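Side-chain contacts in gluconate kinase (Lactobacillus acidophilus, PDB 3LL3), which probably transfers the terminal phosphate of ATP to a sugar or sugar acid such as gluconate, as an FGGY-family carbohydrate kinase: residues V296-G299 / G300-N304; G342-A345 / P346-A350; N483-A486 / A487-G490. All coordinates share one frame; numbering follows the deposited sequence.

Contact 1: residues V296-G299 / G300-N304. With ATP (adenosine-5'-triphosphate), chain C; DXP (1-deoxy-D-xylulose-5-phosphate), chain D.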
ATOM      1  N   VAL A 296     -14.897   4.380 -15.004  1.00 24.54           N
ATOM      2  CA  VAL A 296     -13.880   4.004 -14.017  1.00 24.21           C
ATOM      3  C   VAL A 296     -12.879   3.070 -14.686  1.00 26.71           C
ATOM      4  O   VAL A 296     -13.259   1.991 -15.186  1.00 27.85           O
ATOM      5  CB  VAL A 296     -14.536   3.299 -12.814  1.00 25.11           C
ATOM      6  CG1 VAL A 296     -13.490   2.866 -11.806  1.00 27.85           C
ATOM      7  CG2 VAL A 296     -15.553   4.213 -12.141  1.00 22.90           C
ATOM      8  N   ASN A 297     -11.613   3.474 -14.720  1.00 22.56           N
ATOM      9  CA  ASN A 297     -10.590   2.685 -15.412  1.00 27.44           C
ATOM     10  C   ASN A 297     -10.349   1.324 -14.758  1.00 24.48           C
ATOM     11  O   ASN A 297     -10.199   0.302 -15.444  1.00 21.63           O
ATOM     12  CB  ASN A 297      -9.244   3.425 -15.459  1.00 26.25           C
ATOM     13  CG  ASN A 297      -9.328   4.781 -16.161  1.00 28.63           C
ATOM     14  OD1 ASN A 297     -10.232   5.031 -16.960  1.00 27.33           O
ATOM     15  ND2 ASN A 297      -8.358   5.658 -15.870  1.00 28.90           N
ATOM     16  N   ASN A 298     -10.292   1.341 -13.431  1.00 23.86           N
ATOM     17  CA  ASN A 298      -9.688   0.256 -12.668  1.00 23.32           C
ATOM     18  C   ASN A 298     -10.654  -0.830 -12.263  1.00 24.56           C
ATOM     19  O   ASN A 298     -10.994  -0.979 -11.083  1.00 24.21           O
ATOM     20  CB  ASN A 298      -8.947   0.843 -11.465  1.00 23.33           C
ATOM     21  CG  ASN A 298      -7.828   1.790 -11.901  1.00 22.63           C
ATOM     22  OD1 ASN A 298      -6.851   1.361 -12.508  1.00 22.85           O
ATOM     23  ND2 ASN A 298      -7.989   3.075 -11.621  1.00 22.66           N
ATOM     24  N   GLY A 299     -11.095  -1.591 -13.263  1.00 23.74           N
ATOM     25  CA  GLY A 299     -12.034  -2.678 -13.057  1.00 23.47           C
ATOM     26  C   GLY A 299     -11.340  -4.024 -13.082  1.00 24.64           C
ATOM     27  O   GLY A 299     -10.387  -4.264 -12.326  1.00 24.07           O
ATOM     28  N   GLY A 300     -11.806  -4.902 -13.958  1.00 22.75           N
ATOM     29  CA  GLY A 300     -11.255  -6.234 -14.053  1.00 24.06           C
ATOM     30  C   GLY A 300      -9.800  -6.246 -14.462  1.00 25.35           C
ATOM     31  O   GLY A 300      -9.098  -7.224 -14.211  1.00 23.09           O
ATOM     32  N   ILE A 301      -9.351  -5.171 -15.113  1.00 25.08           N
ATOM     33  CA  ILE A 301      -7.954  -5.055 -15.511  1.00 25.11           C
ATOM     34  C   ILE A 301      -7.036  -5.114 -14.288  1.00 26.12           C
ATOM     35  O   ILE A 301      -5.923  -5.635 -14.346  1.00 26.15           O
ATOM     36  CB  ILE A 301      -7.696  -3.744 -16.310  1.00 28.19           C
ATOM     37  CG1 ILE A 301      -6.286  -3.736 -16.901  1.00 31.55           C
ATOM     38  CG2 ILE A 301      -7.914  -2.479 -15.433  1.00 24.44           C
ATOM     39  CD1 ILE A 301      -6.144  -2.780 -18.100  1.00 37.23           C
ATOM     40  N   VAL A 302      -7.523  -4.578 -13.177  1.00 24.37           N
ATOM     41  CA  VAL A 302      -6.784  -4.585 -11.929  1.00 23.01           C
ATOM     42  C   VAL A 302      -6.913  -5.948 -11.230  1.00 26.02           C
ATOM     43  O   VAL A 302      -5.957  -6.447 -10.636  1.00 24.81           O
ATOM     44  CB  VAL A 302      -7.229  -3.426 -10.999  1.00 24.87           C
ATOM     45  CG1 VAL A 302      -6.614  -3.590  -9.609  1.00 21.96           C
ATOM     46  CG2 VAL A 302      -6.818  -2.069 -11.611  1.00 24.42           C
ATOM     47  N   PHE A 303      -8.085  -6.561 -11.333  1.00 24.34           N
ATOM     48  CA  PHE A 303      -8.250  -7.942 -10.888  1.00 24.89           C
ATOM     49  C   PHE A 303      -7.259  -8.851 -11.613  1.00 26.82           C
ATOM     50  O   PHE A 303      -6.627  -9.702 -11.012  1.00 27.21           O
ATOM     51  CB  PHE A 303      -9.676  -8.418 -11.158  1.00 23.72           C
ATOM     52  CG  PHE A 303      -9.907  -9.861 -10.822  1.00 24.46           C
ATOM     53  CD1 PHE A 303      -9.738 -10.844 -11.781  1.00 25.82           C
ATOM     54  CD2 PHE A 303     -10.264 -10.241  -9.531  1.00 25.62           C
ATOM     55  CE1 PHE A 303      -9.949 -12.184 -11.481  1.00 28.05           C
ATOM     56  CE2 PHE A 303     -10.482 -11.574  -9.223  1.00 25.71           C
ATOM     57  CZ  PHE A 303     -10.317 -12.552 -10.202  1.00 27.04           C
ATOM     58  N   ASN A 304      -7.136  -8.651 -12.917  1.00 26.74           N
ATOM     59  CA  ASN A 304      -6.163  -9.374 -13.704  1.00 28.81           C
ATOM     60  C   ASN A 304      -4.733  -9.130 -13.230  1.00 29.87           C
ATOM     61  O   ASN A 304      -3.979 -10.076 -13.065  1.00 29.71           O
ATOM     62  CB  ASN A 304      -6.277  -8.987 -15.169  1.00 29.32           C
ATOM     63  CG  ASN A 304      -5.464  -9.887 -16.070  1.00 36.12           C
ATOM     64  OD1 ASN A 304      -4.537  -9.430 -16.757  1.00 41.26           O
ATOM     65  ND2 ASN A 304      -5.802 -11.170 -16.080  1.00 35.14           N
TER
HETATM   66  PG  ATP C1760     -16.433  -6.555 -23.927  1.00 65.57           P
HETATM   67  O1G ATP C1760     -15.661  -8.017 -24.102  1.00 56.62           O
HETATM   68  O2G ATP C1760     -18.078  -6.780 -23.881  1.00 54.67           O
HETATM   69  O3G ATP C1760     -16.051  -5.664 -25.021  1.00 63.04           O
HETATM   70  PB  ATP C1760     -14.627  -6.382 -21.710  1.00 44.19           P
HETATM   71  O1B ATP C1760     -14.462  -5.389 -20.409  1.00 40.99           O
HETATM   72  O2B ATP C1760     -13.451  -6.354 -22.570  1.00 45.61           O
HETATM   73  O3B ATP C1760     -15.988  -5.853 -22.500  1.00 51.75           O
HETATM   74  PA  ATP C1760     -15.579  -8.534 -19.924  1.00 34.09           P
HETATM   75  O1A ATP C1760     -16.985  -7.810 -19.496  1.00 31.64           O
HETATM   76  O2A ATP C1760     -15.735  -9.966 -20.141  1.00 38.60           O
HETATM   77  O3A ATP C1760     -14.852  -7.975 -21.304  1.00 41.16           O
HETATM   78  O5' ATP C1760     -14.554  -8.328 -18.654  1.00 33.57           O
HETATM   79  C5' ATP C1760     -13.202  -8.684 -18.825  1.00 33.08           C
HETATM   80  C4' ATP C1760     -12.579  -8.837 -17.458  1.00 31.19           C
HETATM   81  O4' ATP C1760     -13.106  -9.818 -16.578  1.00 31.75           O
HETATM   82  C3' ATP C1760     -11.032  -8.835 -17.272  1.00 30.05           C
HETATM   83  O3' ATP C1760     -10.474  -7.584 -16.999  1.00 30.97           O
HETATM   84  C2' ATP C1760     -10.766 -10.006 -16.258  1.00 30.08           C
HETATM   85  O2' ATP C1760      -9.684  -9.760 -15.403  1.00 34.10           O
HETATM   86  C1' ATP C1760     -12.132 -10.126 -15.618  1.00 33.56           C
HETATM   87  N9  ATP C1760     -12.466 -11.476 -15.187  1.00 34.01           N
HETATM   88  C8  ATP C1760     -12.415 -12.615 -15.905  1.00 34.49           C
HETATM   89  N7  ATP C1760     -12.958 -13.639 -15.079  1.00 33.98           N
HETATM   90  C5  ATP C1760     -13.349 -13.054 -13.853  1.00 31.51           C
HETATM   91  C6  ATP C1760     -13.949 -13.587 -12.688  1.00 31.96           C
HETATM   92  N6  ATP C1760     -14.302 -15.000 -12.649  1.00 31.99           N
HETATM   93  N1  ATP C1760     -14.227 -12.791 -11.650  1.00 29.13           N
HETATM   94  C2  ATP C1760     -13.933 -11.446 -11.690  1.00 28.71           C
HETATM   95  N3  ATP C1760     -13.345 -10.934 -12.833  1.00 28.43           N
HETATM   96  C4  ATP C1760     -13.062 -11.744 -13.892  1.00 30.21           C
HETATM   97  C1  DXP D3264      -0.095   8.651 -18.277  1.00 59.86           C
HETATM   98  C2  DXP D3264      -0.572   7.180 -18.098  1.00 59.91           C
HETATM   99  C3  DXP D3264      -1.886   6.783 -18.817  1.00 57.87           C
HETATM  100  C4  DXP D3264      -2.986   7.760 -18.353  1.00 53.51           C
HETATM  101  C5  DXP D3264      -4.507   7.497 -18.480  1.00 50.11           C
HETATM  102  O2  DXP D3264      -0.169   6.541 -17.183  1.00 60.88           O
HETATM  103  O3  DXP D3264      -2.114   5.431 -18.738  1.00 58.94           O
HETATM  104  O4  DXP D3264      -2.620   8.246 -17.101  1.00 55.17           O
HETATM  105  O5  DXP D3264      -5.305   7.749 -17.353  1.00 50.30           O
HETATM  106  P   DXP D3264      -6.767   8.535 -17.301  1.00 42.23           P
HETATM  107  O2P DXP D3264      -6.526  10.109 -17.293  1.00 38.55           O
HETATM  108  O1P DXP D3264      -7.745   7.930 -18.418  1.00 36.74           O
HETATM  109  O3P DXP D3264      -7.367   8.370 -16.033  1.00 38.57           O
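The nucleotide site of this FGGY kinase, whose fold is that of the actin-like ATPases, includes the start of helix 300-311, where G299 holds the N-cap position and its carbonyl takes up the first-turn amides. G299 O accepts V302 N at 3.0 Å and takes a weak, longer bond from F303 N. One turn on, V302 lays CG2 against the N298 amide, 3.5 Å from OD1. N298 can meet a methyl because its amide is already satisfied: ND2 by E343 and G342 O, OD1 by G341 N. N297 reaches the other way, its ND2 giving DXP O3P a bond of 2.9 Å, while R344 binds OD1 and so fixes which way the amide faces. Glycine suits G300's place because a CB would collide with the ribose O3' of ATP. F303 swings CG away from its own backbone N (chi1 176°), which sets one ring face against the adenine, with N3 3.7 Å above the plane and offset toward the rim. A serine here would probably leave the adenine without this flat apolar wall and open a gap beside F320 and L321. Beside the adenine, ATP O2' donates to G300 O at 2.9 Å.

Contact 2: residues G342-A345 / P346-A350. With DXP (1-deoxy-D-xylulose-5-phosphate), chain D; XUL (D-xylulose), chain E.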
ATOM      1  N   GLY A 342      -3.882   5.267 -13.266  1.00 24.64           N
ATOM      2  CA  GLY A 342      -4.490   6.570 -13.052  1.00 26.14           C
ATOM      3  C   GLY A 342      -5.988   6.324 -12.951  1.00 25.92           C
ATOM      4  O   GLY A 342      -6.432   5.166 -13.033  1.00 26.95           O
ATOM      5  N   GLU A 343      -6.786   7.370 -12.770  1.00 24.88           N
ATOM      6  CA  GLU A 343      -8.229   7.148 -12.649  1.00 24.13           C
ATOM      7  C   GLU A 343      -9.069   8.310 -13.160  1.00 25.83           C
ATOM      8  O   GLU A 343      -8.695   9.481 -12.990  1.00 26.59           O
ATOM      9  CB  GLU A 343      -8.595   6.833 -11.185  1.00 22.31           C
ATOM     10  CG  GLU A 343     -10.044   6.409 -10.972  1.00 24.27           C
ATOM     11  CD  GLU A 343     -10.461   5.297 -11.918  1.00 24.61           C
ATOM     12  OE1 GLU A 343     -10.715   5.576 -13.122  1.00 26.05           O
ATOM     13  OE2 GLU A 343     -10.541   4.143 -11.455  1.00 24.70           O
ATOM     14  N   ARG A 344     -10.195   7.987 -13.795  1.00 22.75           N
ATOM     15  CA  ARG A 344     -11.190   8.993 -14.117  1.00 23.77           C
ATOM     16  C   ARG A 344     -12.132   9.101 -12.911  1.00 23.92           C
ATOM     17  O   ARG A 344     -11.674   9.457 -11.835  1.00 24.42           O
ATOM     18  CB  ARG A 344     -11.867   8.697 -15.470  1.00 23.62           C
ATOM     19  CG  ARG A 344     -10.922   9.038 -16.635  1.00 26.64           C
ATOM     20  CD  ARG A 344     -11.437   8.619 -18.016  1.00 28.16           C
ATOM     21  NE  ARG A 344     -11.486   7.168 -18.136  1.00 28.50           N
ATOM     22  CZ  ARG A 344     -12.312   6.512 -18.948  1.00 33.72           C
ATOM     23  NH1 ARG A 344     -13.157   7.180 -19.719  1.00 32.07           N
ATOM     24  NH2 ARG A 344     -12.299   5.181 -18.978  1.00 33.06           N
ATOM     25  N   ALA A 345     -13.419   8.806 -13.044  1.00 23.06           N
ATOM     26  CA  ALA A 345     -14.266   8.839 -11.851  1.00 23.22           C
ATOM     27  C   ALA A 345     -13.781   7.757 -10.899  1.00 23.66           C
ATOM     28  O   ALA A 345     -13.380   6.694 -11.359  1.00 22.60           O
ATOM     29  CB  ALA A 345     -15.728   8.602 -12.199  1.00 22.65           C
ATOM     30  N   PRO A 346     -13.817   8.022  -9.574  1.00 22.97           N
ATOM     31  CA  PRO A 346     -14.296   9.265  -8.952  1.00 21.36           C
ATOM     32  C   PRO A 346     -13.236  10.352  -8.686  1.00 26.65           C
ATOM     33  O   PRO A 346     -13.621  11.487  -8.402  1.00 26.74           O
ATOM     34  CB  PRO A 346     -14.857   8.764  -7.623  1.00 26.04           C
ATOM     35  CG  PRO A 346     -13.862   7.713  -7.228  1.00 24.35           C
ATOM     36  CD  PRO A 346     -13.416   7.044  -8.541  1.00 24.51           C
ATOM     37  N   ILE A 347     -11.945  10.045  -8.788  1.00 26.02           N
ATOM     38  CA  ILE A 347     -10.926  11.022  -8.377  1.00 26.77           C
ATOM     39  C   ILE A 347     -10.365  11.923  -9.495  1.00 26.97           C
ATOM     40  O   ILE A 347      -9.764  12.951  -9.213  1.00 28.63           O
ATOM     41  CB  ILE A 347      -9.755  10.351  -7.636  1.00 26.87           C
ATOM     42  CG1 ILE A 347      -9.068   9.324  -8.525  1.00 25.88           C
ATOM     43  CG2 ILE A 347     -10.238   9.678  -6.354  1.00 27.34           C
ATOM     44  CD1 ILE A 347      -7.717   8.867  -7.968  1.00 23.56           C
ATOM     45  N   TRP A 348     -10.551  11.529 -10.750  1.00 25.34           N
ATOM     46  CA  TRP A 348     -10.107  12.331 -11.889  1.00 24.68           C
ATOM     47  C   TRP A 348      -8.664  12.803 -11.709  1.00 28.13           C
ATOM     48  O   TRP A 348      -8.376  14.001 -11.703  1.00 29.89           O
ATOM     49  CB  TRP A 348     -11.070  13.508 -12.153  1.00 26.94           C
ATOM     50  CG  TRP A 348     -12.452  13.025 -12.562  1.00 27.39           C
ATOM     51  CD1 TRP A 348     -13.562  12.910 -11.759  1.00 27.47           C
ATOM     52  CD2 TRP A 348     -12.853  12.569 -13.863  1.00 25.38           C
ATOM     53  NE1 TRP A 348     -14.627  12.405 -12.486  1.00 22.76           N
ATOM     54  CE2 TRP A 348     -14.218  12.191 -13.777  1.00 25.10           C
ATOM     55  CE3 TRP A 348     -12.192  12.436 -15.089  1.00 24.70           C
ATOM     56  CZ2 TRP A 348     -14.925  11.686 -14.870  1.00 26.53           C
ATOM     57  CZ3 TRP A 348     -12.900  11.948 -16.176  1.00 25.02           C
ATOM     58  CH2 TRP A 348     -14.255  11.575 -16.057  1.00 27.66           C
ATOM     59  N   ASP A 349      -7.758  11.843 -11.565  1.00 28.00           N
ATOM     60  CA  ASP A 349      -6.331  12.140 -11.430  1.00 27.44           C
ATOM     61  C   ASP A 349      -5.568  11.153 -12.293  1.00 25.51           C
ATOM     62  O   ASP A 349      -5.447   9.981 -11.952  1.00 26.34           O
ATOM     63  CB  ASP A 349      -5.905  12.010  -9.964  1.00 26.34           C
ATOM     64  CG  ASP A 349      -4.425  12.281  -9.760  1.00 26.39           C
ATOM     65  OD1 ASP A 349      -3.694  12.385 -10.768  1.00 25.61           O
ATOM     66  OD2 ASP A 349      -3.997  12.389  -8.592  1.00 26.34           O
ATOM     67  N   ALA A 350      -5.076  11.605 -13.431  1.00 26.44           N
ATOM     68  CA  ALA A 350      -4.400  10.712 -14.357  1.00 27.97           C
ATOM     69  C   ALA A 350      -3.080  10.194 -13.801  1.00 26.53           C
ATOM     70  O   ALA A 350      -2.524   9.251 -14.330  1.00 30.40           O
ATOM     71  CB  ALA A 350      -4.163  11.411 -15.684  1.00 34.16           C
TER
HETATM   72  C1  DXP D3264      -0.095   8.651 -18.277  1.00 59.86           C
HETATM   73  C2  DXP D3264      -0.572   7.180 -18.098  1.00 59.91           C
HETATM   74  C3  DXP D3264      -1.886   6.783 -18.817  1.00 57.87           C
HETATM   75  C4  DXP D3264      -2.986   7.760 -18.353  1.00 53.51           C
HETATM   76  C5  DXP D3264      -4.507   7.497 -18.480  1.00 50.11           C
HETATM   77  O2  DXP D3264      -0.169   6.541 -17.183  1.00 60.88           O
HETATM   78  O3  DXP D3264      -2.114   5.431 -18.738  1.00 58.94           O
HETATM   79  O4  DXP D3264      -2.620   8.246 -17.101  1.00 55.17           O
HETATM   80  O5  DXP D3264      -5.305   7.749 -17.353  1.00 50.30           O
HETATM   81  P   DXP D3264      -6.767   8.535 -17.301  1.00 42.23           P
HETATM   82  O2P DXP D3264      -6.526  10.109 -17.293  1.00 38.55           O
HETATM   83  O1P DXP D3264      -7.745   7.930 -18.418  1.00 36.74           O
HETATM   84  O3P DXP D3264      -7.367   8.370 -16.033  1.00 38.57           O
HETATM   85  C1  XUL E7778     -18.672   6.965 -21.569  1.00 44.45           C
HETATM   86  C2  XUL E7778     -17.257   7.569 -21.561  1.00 45.19           C
HETATM   87  C3  XUL E7778     -16.068   6.788 -22.186  1.00 44.11           C
HETATM   88  C4  XUL E7778     -16.448   5.588 -23.076  1.00 43.41           C
HETATM   89  C5  XUL E7778     -17.065   5.990 -24.430  1.00 40.47           C
HETATM   90  O1  XUL E7778     -19.087   6.701 -20.250  1.00 47.29           O
HETATM   91  O2  XUL E7778     -17.074   8.634 -21.021  1.00 41.71           O
HETATM   92  O3  XUL E7778     -15.258   6.275 -21.157  1.00 41.02           O
HETATM   93  O4  XUL E7778     -15.271   4.852 -23.314  1.00 46.77           O
HETATM   94  O5  XUL E7778     -16.900   4.972 -25.387  1.00 35.38           O
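E343 OE1 is gripped by two backbone N-H groups, R344 N at 2.6 Å through its anti lone pair and N297 N, while E343 CB packs across the loop on I347 CG1, 3.7 Å away. The backbones are joined as well: R344 O receives W348 N in a short bond of 2.6 Å. Next to it E343 N gives to D349 O at 3.0 Å and D349 N returns a bond to E343 O, so the two residues form a single antiparallel, hydrogen-bonded bridge. Beyond these bonds, at the closed end of the loop, the chain reverses through a cis peptide before P346. The result is a tight hairpin-like loop in the C-terminal FGGY region, whose R344 lines the D-xylulose pocket and whose G342, E343, R344 and A350 border DXP. W348 folds its indole back under the first limb: A345 N lies 3.5 Å above the ring plane and R344 CB forms a CH-pi contact with the six-membered ring. A broad, flat tryptophan suits this place, covering two residues at once while NE1 bonds S279 O. R344 CG lies next to W348 CZ3; the chain then bends at chi3 (-67°), and the guanidinium plane stands 89° from that of the indole. NH1 reaches XUL O3 at 2.7 Å.

Contact 3: residues N483-A486 / A487-G490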
ATOM      1  N   ASN A 483      -7.992  10.005   0.837  1.00 25.63           N
ATOM      2  CA  ASN A 483      -7.772  11.411   1.125  1.00 27.61           C
ATOM      3  C   ASN A 483      -6.323  11.677   1.521  1.00 27.59           C
ATOM      4  O   ASN A 483      -5.731  12.674   1.113  1.00 27.42           O
ATOM      5  CB  ASN A 483      -8.715  11.901   2.232  1.00 29.02           C
ATOM      6  CG  ASN A 483     -10.179  11.956   1.787  1.00 29.91           C
ATOM      7  OD1 ASN A 483     -10.495  11.890   0.591  1.00 27.63           O
ATOM      8  ND2 ASN A 483     -11.080  12.074   2.760  1.00 32.18           N
ATOM      9  N   ALA A 484      -5.759  10.788   2.330  1.00 26.92           N
ATOM     10  CA  ALA A 484      -4.417  11.019   2.878  1.00 28.46           C
ATOM     11  C   ALA A 484      -3.383  11.039   1.767  1.00 26.72           C
ATOM     12  O   ALA A 484      -2.410  11.786   1.820  1.00 27.34           O
ATOM     13  CB  ALA A 484      -4.064   9.957   3.912  1.00 24.72           C
ATOM     14  N   LEU A 485      -3.615  10.225   0.744  1.00 26.75           N
ATOM     15  CA  LEU A 485      -2.667  10.068  -0.354  1.00 26.59           C
ATOM     16  C   LEU A 485      -2.996  10.898  -1.596  1.00 26.56           C
ATOM     17  O   LEU A 485      -2.197  10.947  -2.517  1.00 25.68           O
ATOM     18  CB  LEU A 485      -2.540   8.585  -0.742  1.00 24.69           C
ATOM     19  CG  LEU A 485      -1.813   7.713   0.294  1.00 25.58           C
ATOM     20  CD1 LEU A 485      -1.995   6.247  -0.034  1.00 25.07           C
ATOM     21  CD2 LEU A 485      -0.327   8.094   0.340  1.00 23.79           C
ATOM     22  N   ALA A 486      -4.166  11.526  -1.627  1.00 25.28           N
ATOM     23  CA  ALA A 486      -4.631  12.217  -2.840  1.00 27.00           C
ATOM     24  C   ALA A 486      -3.599  13.200  -3.420  1.00 27.75           C
ATOM     25  O   ALA A 486      -3.413  13.274  -4.627  1.00 26.95           O
ATOM     26  CB  ALA A 486      -5.964  12.920  -2.585  1.00 28.40           C
ATOM     27  N   ALA A 487      -2.901  13.932  -2.564  1.00 27.67           N
ATOM     28  CA  ALA A 487      -1.944  14.916  -3.060  1.00 30.78           C
ATOM     29  C   ALA A 487      -0.524  14.365  -3.262  1.00 30.72           C
ATOM     30  O   ALA A 487       0.401  15.122  -3.544  1.00 30.83           O
ATOM     31  CB  ALA A 487      -1.921  16.151  -2.150  1.00 30.09           C
ATOM     32  N   SER A 488      -0.350  13.051  -3.155  1.00 27.95           N
ATOM     33  CA  SER A 488       1.001  12.493  -3.162  1.00 29.95           C
ATOM     34  C   SER A 488       1.454  11.819  -4.465  1.00 32.77           C
ATOM     35  O   SER A 488       2.589  11.356  -4.556  1.00 36.27           O
ATOM     36  CB  SER A 488       1.185  11.540  -1.966  1.00 32.87           C
ATOM     37  OG  SER A 488       1.039  12.245  -0.736  1.00 34.14           O
ATOM     38  N   TYR A 489       0.588  11.785  -5.475  1.00 29.22           N
ATOM     39  CA  TYR A 489       0.865  10.989  -6.670  1.00 30.91           C
ATOM     40  C   TYR A 489       1.824  11.655  -7.672  1.00 36.33           C
ATOM     41  O   TYR A 489       2.538  10.966  -8.407  1.00 36.02           O
ATOM     42  CB  TYR A 489      -0.441  10.552  -7.346  1.00 28.02           C
ATOM     43  CG  TYR A 489      -1.335   9.728  -6.444  1.00 28.00           C
ATOM     44  CD1 TYR A 489      -2.664  10.079  -6.243  1.00 25.22           C
ATOM     45  CD2 TYR A 489      -0.831   8.616  -5.757  1.00 26.42           C
ATOM     46  CE1 TYR A 489      -3.485   9.334  -5.415  1.00 25.49           C
ATOM     47  CE2 TYR A 489      -1.652   7.854  -4.917  1.00 27.51           C
ATOM     48  CZ  TYR A 489      -2.977   8.222  -4.754  1.00 26.57           C
ATOM     49  OH  TYR A 489      -3.787   7.498  -3.923  1.00 25.55           O
ATOM     50  N   GLY A 490       1.858  12.986  -7.681  1.00 38.81           N
ATOM     51  CA  GLY A 490       2.659  13.714  -8.655  1.00 40.57           C
ATOM     52  C   GLY A 490       4.124  13.404  -8.443  1.00 41.66           C
ATOM     53  O   GLY A 490       4.935  13.405  -9.367  1.00 43.06           O
TER
HETATM   54  O   HOH W   1      -1.218  13.479  -0.028  1.00 32.97           O
HETATM   55  O   HOH W   2      -1.252  13.846  -6.131  1.00 35.21           O
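L485 O lies over one face of the Y489 ring, 3.5 Å above its plane and displaced toward the rim, near the C-terminal end of helix 465-485. The same oxygen accepts S488 N at 2.9 Å, so one carbonyl meets both an N-H and an aromatic face. Y489 reaches it by a torsion that sets CG beside its own backbone N and opposite the carbonyl carbon (chi1 -59°); the ring then runs back beneath the preceding turn, and the phenol end arrives at L485, with OH 3.6 Å from CB. A tyrosine is long enough for this return, and its flat body also passes A486 O on the way. L485 has the corresponding first torsion, so its CB faces the phenol end, while chi2 (168°) extends CD1 away from the residue's own backbone; CD2 stays loosely near S488 CB. The S488 hydroxyl shares a water, 2.7 Å from OG, with A484 O; that water also takes a weak bond from A487 N. A second water donates to A486 O and accepts Y489 N, so it links these two backbone groups, which have no direct bond between them. A486 and A487, being small, suit the exposed outer side of the turn. Inward, L485 and Y489 both rest on L337 of strand 335-337, while A484, L485 and S488 pack against S488, L485 and A484 of the second subunit respectively.

In the fold
Contacts 1 and 2, with centres 13 Å apart, form one polar unit: N297 OD1 meets R344 NE at 2.7 Å and N298 ND2 meets E343 OE2 at 2.8 Å. Through these pairs the loop leading into the ATP-binding helix is tied to the loop that reaches D-xylulose, and both contacts touch the phosphate of DXP, which H129 also binds. The side chain of R344 still lies about 11 Å from ATP. Contact 3 stands aside from the ligand sites, its centre 12 Å from that of contact 2, and meets it where D349 OD2 packs 3.6 Å from Y489 CD1. From contact 1 it is separated by about 10 Å between nearest atoms.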